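Local coordinates for protein rRNA N-glycosidase (Bougainvillea spectabilis, PDB 3CTK) that is a plant ribosome-inactivating protein, a member of the family whose members share a mixed beta sheet packed with helices, at residues L194-S208 with V234-S248. Residues are numbered along the deposited sequence; the frame is centred on the assembly and turned at random. Where two conformers were deposited one is given.
Sequences LENNWGDISDAIHKS and VSQISPDMGILKFKS
The hydroxyl OG of S202 is gripped twice: K245 N donates to it over 2.9 Å, with an N-H...O angle of 178°, and OG passes its own proton back to W198 O one helical turn earlier. That second bond depends on chi1 of -64°, which sets OG beside the backbone N of S202; OG then stands above the carbonyl plane of W198, while S202 N reaches the same oxygen from the opposite face. A second backbone tie is made by the indole of W198. Its NE1 donates to I243 O at 2.9 Å, nearly straight at 165°, and the acceptor lies in the ring plane at the edge. These two bonds would restrain the rotation of the indole and hold the extended chain 243-245 against helix 198-208. K245 lays CB over a face of the six-membered ring of W198, a CH-pi contact 3.5 Å from its centroid; bends at chi3 and chi4 then bring CE to G199 CA at 3.6 Å. NZ makes a long salt bridge of 3.8 Å with D203 OD1, and water 1 bridges D203 OD1 and F246 O. The imidazole of H206 has K247 O over one face and K245 O in its plane at the edge, 2.9 Å from CE1. On the buried side, I205 CG2 packs against L244 CD1 at 3.7 Å, and I201 CG2 touches M241 CE at 3.8 Å. I237, against I201 and I205, carries this apolar layer across to L194 CD2 in the preceding helix 189-196. The contact thus lays the protein's C-terminal tail over helix 198-208, beside the two-stranded antiparallel sheet of 214-222 and 228-233, with R168 in cation-pi contact with the indole and the F169 ring steeply inclined to it.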
loop_
_atom_site.group_PDB
_atom_site.type_symbol
_atom_site.label_atom_id
_atom_site.label_comp_id
_atom_site.label_asym_id
_atom_site.label_seq_id
_atom_site.Cartn_x
_atom_site.Cartn_y
_atom_site.Cartn_z
ATOM N N LEU A 194 3.695 -9.563 -8.038
ATOM C CA LEU A 194 3.186 -9.781 -6.686
ATOM C C LEU A 194 2.034 -8.820 -6.406
ATOM O O LEU A 194 1.014 -9.211 -5.833
ATOM C CB LEU A 194 4.311 -9.591 -5.655
ATOM C CG LEU A 194 5.406 -10.672 -5.657
ATOM C CD1 LEU A 194 6.529 -10.282 -4.721
ATOM C CD2 LEU A 194 4.813 -12.008 -5.235
ATOM N N GLU A 195 2.192 -7.565 -6.819
ATOM C CA GLU A 195 1.147 -6.565 -6.622
ATOM C C GLU A 195 -0.160 -7.008 -7.282
ATOM O O GLU A 195 -1.245 -6.799 -6.737
ATOM C CB GLU A 195 1.577 -5.214 -7.212
ATOM C CG GLU A 195 2.721 -4.531 -6.471
ATOM C CD GLU A 195 3.129 -3.213 -7.115
ATOM O OE1 GLU A 195 2.505 -2.829 -8.130
ATOM O OE2 GLU A 195 4.074 -2.563 -6.609
ATOM N N ASN A 196 -0.051 -7.626 -8.453
ATOM C CA ASN A 196 -1.230 -8.080 -9.182
ATOM C C ASN A 196 -1.838 -9.374 -8.656
ATOM O O ASN A 196 -2.945 -9.735 -9.062
ATOM C CB ASN A 196 -0.910 -8.292 -10.669
ATOM C CG ASN A 196 -0.413 -7.035 -11.358
ATOM O OD1 ASN A 196 -0.800 -5.920 -11.009
ATOM N ND2 ASN A 196 0.438 -7.215 -12.364
ATOM N N ASN A 197 -1.139 -10.069 -7.761
ATOM C CA ASN A 197 -1.640 -11.349 -7.262
ATOM C C ASN A 197 -1.752 -11.557 -5.755
ATOM O O ASN A 197 -1.799 -12.698 -5.296
ATOM C CB ASN A 197 -0.792 -12.491 -7.832
ATOM C CG ASN A 197 -0.939 -12.638 -9.328
ATOM O OD1 ASN A 197 -0.145 -12.100 -10.103
ATOM N ND2 ASN A 197 -1.964 -13.362 -9.748
ATOM N N TRP A 198 -1.818 -10.482 -4.980
ATOM C CA TRP A 198 -1.913 -10.638 -3.530
ATOM C C TRP A 198 -3.081 -11.522 -3.101
ATOM O O TRP A 198 -2.913 -12.430 -2.282
ATOM C CB TRP A 198 -2.039 -9.272 -2.860
ATOM C CG TRP A 198 -2.066 -9.340 -1.366
ATOM C CD1 TRP A 198 -1.100 -9.857 -0.551
ATOM C CD2 TRP A 198 -3.085 -8.823 -0.505
ATOM N NE1 TRP A 198 -1.449 -9.688 0.766
ATOM C CE2 TRP A 198 -2.665 -9.055 0.824
ATOM C CE3 TRP A 198 -4.313 -8.181 -0.726
ATOM C CZ2 TRP A 198 -3.428 -8.667 1.932
ATOM C CZ3 TRP A 198 -5.072 -7.794 0.374
ATOM C CH2 TRP A 198 -4.624 -8.040 1.687
ATOM N N GLY A 199 -4.263 -11.251 -3.647
ATOM C CA GLY A 199 -5.437 -12.030 -3.303
ATOM C C GLY A 199 -5.299 -13.506 -3.623
ATOM O O GLY A 199 -5.595 -14.357 -2.783
ATOM N N ASP A 200 -4.851 -13.815 -4.838
ATOM C CA ASP A 200 -4.681 -15.203 -5.255
ATOM C C ASP A 200 -3.609 -15.945 -4.465
ATOM O O ASP A 200 -3.780 -17.120 -4.134
ATOM C CB ASP A 200 -4.358 -15.278 -6.750
ATOM C CG ASP A 200 -5.553 -14.934 -7.619
ATOM O OD1 ASP A 200 -6.691 -14.958 -7.102
ATOM O OD2 ASP A 200 -5.359 -14.656 -8.821
ATOM N N ILE A 201 -2.503 -15.266 -4.171
ATOM C CA ILE A 201 -1.421 -15.878 -3.406
ATOM C C ILE A 201 -1.917 -16.195 -1.997
ATOM O O ILE A 201 -1.614 -17.253 -1.448
ATOM C CB ILE A 201 -0.187 -14.936 -3.314
ATOM C CG1 ILE A 201 0.470 -14.809 -4.693
ATOM C CG2 ILE A 201 0.820 -15.475 -2.305
ATOM C CD1 ILE A 201 1.583 -13.773 -4.754
ATOM N N SER A 202 -2.694 -15.282 -1.426
ATOM C CA SER A 202 -3.225 -15.464 -0.078
ATOM C C SER A 202 -4.212 -16.629 -0.007
ATOM O O SER A 202 -4.171 -17.433 0.930
ATOM C CB SER A 202 -3.898 -14.173 0.405
ATOM O OG SER A 202 -2.948 -13.119 0.520
ATOM N N ASP A 203 -5.092 -16.732 -0.997
ATOM C CA ASP A 203 -6.064 -17.824 -1.013
ATOM C C ASP A 203 -5.360 -19.169 -1.174
ATOM O O ASP A 203 -5.772 -20.168 -0.586
ATOM C CB ASP A 203 -7.081 -17.637 -2.146
ATOM C CG ASP A 203 -8.020 -16.465 -1.906
ATOM O OD1 ASP A 203 -8.327 -16.171 -0.728
ATOM O OD2 ASP A 203 -8.465 -15.846 -2.897
ATOM N N ALA A 204 -4.299 -19.192 -1.975
ATOM C CA ALA A 204 -3.541 -20.421 -2.203
ATOM C C ALA A 204 -2.900 -20.911 -0.909
ATOM O O ALA A 204 -2.898 -22.107 -0.614
ATOM C CB ALA A 204 -2.467 -20.181 -3.251
ATOM N N ILE A 205 -2.340 -19.983 -0.141
ATOM C CA ILE A 205 -1.703 -20.354 1.114
ATOM C C ILE A 205 -2.758 -20.835 2.104
ATOM O O ILE A 205 -2.537 -21.800 2.830
ATOM C CB ILE A 205 -0.885 -19.171 1.686
ATOM C CG1 ILE A 205 0.267 -18.857 0.722
ATOM C CG2 ILE A 205 -0.334 -19.527 3.078
ATOM C CD1 ILE A 205 1.116 -17.651 1.101
ATOM N N HIS A 206 -3.915 -20.180 2.124
ATOM C CA HIS A 206 -4.986 -20.600 3.024
ATOM C C HIS A 206 -5.450 -22.013 2.685
ATOM O O HIS A 206 -5.712 -22.827 3.573
ATOM C CB HIS A 206 -6.182 -19.656 2.929
ATOM C CG HIS A 206 -6.088 -18.472 3.838
ATOM N ND1 HIS A 206 -5.913 -17.186 3.374
ATOM C CD2 HIS A 206 -6.168 -18.380 5.185
ATOM C CE1 HIS A 206 -5.890 -16.352 4.399
ATOM N NE2 HIS A 206 -6.045 -17.051 5.508
ATOM N N LYS A 207 -5.559 -22.300 1.395
ATOM C CA LYS A 207 -6.005 -23.616 0.951
ATOM C C LYS A 207 -5.012 -24.714 1.333
ATOM O O LYS A 207 -5.402 -25.863 1.543
ATOM C CB LYS A 207 -6.217 -23.614 -0.569
ATOM C CG LYS A 207 -6.761 -24.925 -1.117
ATOM C CD LYS A 207 -6.908 -24.883 -2.633
ATOM C CE LYS A 207 -7.386 -26.222 -3.170
ATOM N NZ LYS A 207 -7.419 -26.249 -4.660
ATOM N N SER A 208 -3.735 -24.357 1.432
ATOM C CA SER A 208 -2.695 -25.324 1.779
ATOM C C SER A 208 -2.683 -25.662 3.268
ATOM O O SER A 208 -2.081 -26.652 3.674
ATOM C CB SER A 208 -1.312 -24.794 1.389
ATOM O OG SER A 208 -0.837 -23.841 2.330
ATOM N N VAL A 234 4.567 -23.879 -0.142
ATOM C CA VAL A 234 4.514 -22.702 0.713
ATOM C C VAL A 234 5.907 -22.135 0.973
ATOM O O VAL A 234 6.100 -20.922 0.947
ATOM C CB VAL A 234 3.845 -23.026 2.071
ATOM C CG1 VAL A 234 3.867 -21.795 2.968
ATOM C CG2 VAL A 234 2.412 -23.483 1.849
ATOM N N SER A 235 6.877 -23.014 1.209
ATOM C CA SER A 235 8.250 -22.587 1.490
ATOM C C SER A 235 8.883 -21.767 0.369
ATOM O O SER A 235 9.850 -21.032 0.593
ATOM C CB SER A 235 9.131 -23.804 1.789
ATOM O OG SER A 235 9.174 -24.697 0.689
ATOM N N GLN A 236 8.340 -21.887 -0.835
ATOM C CA GLN A 236 8.863 -21.151 -1.977
ATOM C C GLN A 236 8.408 -19.696 -1.999
ATOM O O GLN A 236 9.117 -18.822 -2.497
ATOM C CB GLN A 236 8.428 -21.833 -3.277
ATOM C CG GLN A 236 9.025 -23.215 -3.470
ATOM C CD GLN A 236 8.345 -24.009 -4.569
ATOM O OE1 GLN A 236 8.795 -25.097 -4.930
ATOM N NE2 GLN A 236 7.253 -23.478 -5.100
ATOM N N ILE A 237 7.234 -19.429 -1.442
ATOM C CA ILE A 237 6.689 -18.078 -1.470
ATOM C C ILE A 237 6.570 -17.399 -0.098
ATOM O O ILE A 237 6.510 -16.174 -0.010
ATOM C CB ILE A 237 5.305 -18.098 -2.194
ATOM C CG1 ILE A 237 4.717 -16.688 -2.288
ATOM C CG2 ILE A 237 4.357 -19.040 -1.478
ATOM C CD1 ILE A 237 5.463 -15.774 -3.231
ATOM N N SER A 238 6.554 -18.187 0.972
ATOM C CA SER A 238 6.427 -17.625 2.311
ATOM C C SER A 238 7.472 -16.552 2.652
ATOM O O SER A 238 7.152 -15.567 3.318
ATOM C CB SER A 238 6.462 -18.745 3.363
ATOM O OG SER A 238 7.662 -19.492 3.295
ATOM N N PRO A 239 8.728 -16.720 2.200
ATOM C CA PRO A 239 9.747 -15.708 2.515
ATOM C C PRO A 239 9.472 -14.320 1.928
ATOM O O PRO A 239 10.005 -13.321 2.415
ATOM C CB PRO A 239 11.029 -16.318 1.951
ATOM C CG PRO A 239 10.767 -17.797 2.029
ATOM C CD PRO A 239 9.342 -17.892 1.551
ATOM N N ASP A 240 8.660 -14.258 0.876
ATOM C CA ASP A 240 8.339 -12.978 0.246
ATOM C C ASP A 240 7.084 -12.329 0.823
ATOM O O ASP A 240 6.765 -11.187 0.487
ATOM C CB ASP A 240 8.138 -13.152 -1.264
ATOM C CG ASP A 240 9.392 -13.608 -1.980
ATOM O OD1 ASP A 240 10.491 -13.124 -1.633
ATOM O OD2 ASP A 240 9.275 -14.439 -2.902
ATOM N N MET A 241 6.377 -13.045 1.692
ATOM C CA MET A 241 5.131 -12.530 2.266
ATOM C C MET A 241 5.250 -11.752 3.572
ATOM O O MET A 241 5.967 -12.157 4.490
ATOM C CB MET A 241 4.144 -13.678 2.480
ATOM C CG MET A 241 3.834 -14.488 1.236
ATOM S SD MET A 241 3.347 -13.475 -0.181
ATOM C CE MET A 241 1.746 -12.854 0.339
ATOM N N GLY A 242 4.523 -10.637 3.642
ATOM C CA GLY A 242 4.513 -9.807 4.836
ATOM C C GLY A 242 3.232 -10.036 5.625
ATOM O O GLY A 242 3.258 -10.201 6.847
ATOM N N ILE A 243 2.105 -10.026 4.925
ATOM C CA ILE A 243 0.801 -10.272 5.547
ATOM C C ILE A 243 -0.158 -10.735 4.452
ATOM O O ILE A 243 -0.134 -10.212 3.333
ATOM C CB ILE A 243 0.232 -9.006 6.255
ATOM C CG1 ILE A 243 -1.112 -9.344 6.909
ATOM C CG2 ILE A 243 0.057 -7.870 5.259
ATOM C CD1 ILE A 243 -1.633 -8.266 7.857
ATOM N N LEU A 244 -0.977 -11.733 4.776
ATOM C CA LEU A 244 -1.932 -12.294 3.823
ATOM C C LEU A 244 -3.324 -11.695 3.925
ATOM O O LEU A 244 -3.714 -11.152 4.961
ATOM C CB LEU A 244 -2.062 -13.808 4.020
ATOM C CG LEU A 244 -0.793 -14.668 4.005
ATOM C CD1 LEU A 244 -1.180 -16.134 4.137
ATOM C CD2 LEU A 244 -0.018 -14.436 2.725
ATOM N N LYS A 245 -4.078 -11.813 2.838
ATOM C CA LYS A 245 -5.447 -11.322 2.807
ATOM C C LYS A 245 -6.315 -12.333 3.545
ATOM O O LYS A 245 -6.005 -13.527 3.580
ATOM C CB LYS A 245 -5.935 -11.172 1.363
ATOM C CG LYS A 245 -7.374 -10.643 1.236
ATOM C CD LYS A 245 -7.820 -10.532 -0.224
ATOM C CE LYS A 245 -8.099 -11.892 -0.845
ATOM N NZ LYS A 245 -9.259 -12.572 -0.197
ATOM N N PHE A 246 -7.396 -11.838 4.136
ATOM C CA PHE A 246 -8.340 -12.662 4.887
ATOM C C PHE A 246 -8.870 -13.831 4.065
ATOM O O PHE A 246 -8.693 -13.851 2.843
ATOM C CB PHE A 246 -9.538 -11.818 5.330
ATOM C CG PHE A 246 -10.243 -11.112 4.193
ATOM C CD1 PHE A 246 -10.009 -9.760 3.936
ATOM C CD2 PHE A 246 -11.115 -11.807 3.357
ATOM C CE1 PHE A 246 -10.633 -9.110 2.859
ATOM C CE2 PHE A 246 -11.745 -11.165 2.274
ATOM C CZ PHE A 246 -11.501 -9.814 2.025
ATOM N N LYS A 247 -9.521 -14.781 4.751
ATOM C CA LYS A 247 -10.148 -15.961 4.141
ATOM C C LYS A 247 -9.899 -17.312 4.808
ATOM O O LYS A 247 -8.937 -17.496 5.534
ATOM C CB LYS A 247 -9.749 -16.091 2.686
ATOM C CG LYS A 247 -10.790 -15.579 1.714
ATOM C CD LYS A 247 -12.087 -16.337 1.876
ATOM C CE LYS A 247 -13.029 -16.033 0.734
ATOM N NZ LYS A 247 -14.145 -17.008 0.746
ATOM N N SER A 248 -10.782 -18.264 4.520
ATOM C CA SER A 248 -10.730 -19.638 5.033
ATOM C C SER A 248 -9.865 -19.801 6.284
ATOM O O SER A 248 -10.447 -20.008 7.369
ATOM C CB SER A 248 -10.211 -20.566 3.930
ATOM O OG SER A 248 -10.281 -21.929 4.319
ATOM O OXT SER A 248 -8.617 -19.717 6.161
HETATM O O HOH W 1 -6.867 -15.097 1.131
HETATM O O HOH W 2 -8.072 -22.834 5.180
#